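Local structure of capsid protein VP1 (6Y5Z) at residues W248-A251 / H256-F259. The protein probably forms, as disulfide-linked pentamers, the T=7 icosahedral capsid of Human polyomavirus 12, the shell that attaches the virus to its host cell. Numbering follows the deposited sequence.
Sequences WFTA and HQRF
The carbonyl oxygen of His256 is held by two water molecules, which donate to it from 2.7 and 2.8 Å and so carry the contact across to Ala251. The nearer water also donates to Ala251 O; the other accepts from Ala251 N at 3.0 Å and gives a weak bond to Phe249 O. Solvent thus bridges the two arms of the hairpin beside its turn, the arms being strands 237-250 and 257-276 of the antiparallel jelly-roll known for polyomavirus VP1. Further in, Phe249 and Arg258 form an antiparallel hydrogen-bonded pair, with Phe249 N to Arg258 O at 2.8 Å and Arg258 N to Phe249 O at 2.9 Å. On the face of the sheet bearing Thr250 and Gln257, a third water joins Trp248 O, Thr250 OG1 and Gln257 NE2. Gln257 NE2 donates to this water, while its OE1 accepts from Val116 N of a neighbouring subunit, so both ends of the amide are engaged and its rotation is probably fixed.

Beyond the pair, Trp248 and Phe259 run side by side and meet edge-to-face, their planes at 63°. The indole's nitrogen edge does the touching: NE1 stands 3.2 Å above the centre of the Phe259 ring. With CG anti to the carbonyl carbon (chi1 -63°), Trp248 swings its pyrrole side over that ring, and CD1 comes 3.6 Å from Phe259 N. Val105 of the same neighbouring subunit packs against both residues. The indole N-H is therefore placed to meet a pi cloud in a buried setting, and the hairpin passes from water-mediated links near its turn to direct backbone and aromatic contacts further in, with the Gln257 amide tying it to the adjoining subunit of the pentamer.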
# COMPACT_ATOMS: atom_id res chain seq x y z
N TRP D 248 8.47 -3.27 -19.39
CA TRP D 248 8.86 -3.83 -20.71
C TRP D 248 7.64 -4.20 -21.52
O TRP D 248 6.69 -4.82 -20.99
CB TRP D 248 9.82 -5.03 -20.56
CG TRP D 248 11.11 -4.64 -19.91
CD1 TRP D 248 12.12 -3.89 -20.44
CD2 TRP D 248 11.51 -4.96 -18.58
NE1 TRP D 248 13.13 -3.74 -19.53
CE2 TRP D 248 12.77 -4.36 -18.37
CE3 TRP D 248 10.93 -5.71 -17.54
CZ2 TRP D 248 13.44 -4.47 -17.15
CZ3 TRP D 248 11.60 -5.82 -16.35
CH2 TRP D 248 12.83 -5.21 -16.16
N PHE D 249 7.73 -3.90 -22.81
CA PHE D 249 6.77 -4.30 -23.86
C PHE D 249 7.30 -5.56 -24.54
O PHE D 249 8.51 -5.63 -24.79
CB PHE D 249 6.65 -3.16 -24.86
CG PHE D 249 5.71 -3.39 -26.01
CD1 PHE D 249 6.18 -3.90 -27.22
CD2 PHE D 249 4.36 -3.06 -25.93
CE1 PHE D 249 5.32 -4.13 -28.27
CE2 PHE D 249 3.51 -3.26 -27.00
CZ PHE D 249 3.99 -3.81 -28.17
N THR D 250 6.43 -6.53 -24.83
CA THR D 250 6.83 -7.70 -25.65
C THR D 250 5.96 -7.76 -26.90
O THR D 250 4.75 -8.03 -26.80
CB THR D 250 6.75 -9.01 -24.87
OG1 THR D 250 7.41 -8.86 -23.61
CG2 THR D 250 7.38 -10.16 -25.62
N ALA D 251 6.58 -7.56 -28.05
CA ALA D 251 5.92 -7.65 -29.37
C ALA D 251 5.60 -9.11 -29.69
O ALA D 251 6.35 -10.02 -29.26
CB ALA D 251 6.79 -7.06 -30.44
N HIS D 256 11.64 -11.22 -27.30
CA HIS D 256 12.47 -10.02 -27.05
C HIS D 256 11.61 -8.90 -26.46
O HIS D 256 10.46 -8.73 -26.89
CB HIS D 256 13.19 -9.51 -28.30
CG HIS D 256 14.47 -10.22 -28.59
ND1 HIS D 256 14.51 -11.25 -29.48
CD2 HIS D 256 15.74 -10.01 -28.15
CE1 HIS D 256 15.75 -11.69 -29.57
NE2 HIS D 256 16.53 -10.95 -28.77
N GLN D 257 12.21 -8.15 -25.55
CA GLN D 257 11.50 -7.10 -24.79
C GLN D 257 12.14 -5.75 -25.06
O GLN D 257 13.34 -5.65 -25.41
CB GLN D 257 11.49 -7.45 -23.31
CG GLN D 257 10.72 -8.73 -23.04
CD GLN D 257 10.63 -9.02 -21.57
OE1 GLN D 257 11.56 -9.59 -20.98
NE2 GLN D 257 9.54 -8.61 -20.95
N ARG D 258 11.31 -4.72 -24.93
CA ARG D 258 11.74 -3.31 -25.09
C ARG D 258 11.31 -2.53 -23.85
O ARG D 258 10.16 -2.70 -23.46
CB ARG D 258 11.03 -2.67 -26.27
CG ARG D 258 11.39 -3.28 -27.61
CD ARG D 258 10.61 -2.63 -28.72
NE ARG D 258 10.89 -3.14 -30.06
CZ ARG D 258 11.73 -2.58 -30.93
NH1 ARG D 258 11.87 -3.11 -32.14
NH2 ARG D 258 12.41 -1.49 -30.63
N PHE D 259 12.15 -1.66 -23.32
CA PHE D 259 11.69 -0.68 -22.31
C PHE D 259 10.59 0.17 -22.94
O PHE D 259 10.69 0.53 -24.14
CB PHE D 259 12.83 0.20 -21.82
CG PHE D 259 13.87 -0.46 -20.95
CD1 PHE D 259 14.93 -1.14 -21.52
CD2 PHE D 259 13.79 -0.39 -19.57
CE1 PHE D 259 15.89 -1.75 -20.71
CE2 PHE D 259 14.78 -0.94 -18.77
CZ PHE D 259 15.82 -1.63 -19.35
O HOH W 1 6.60 -7.49 -21.43
O HOH W 2 9.30 -6.42 -27.94
O HOH W 3 9.14 -9.85 -29.01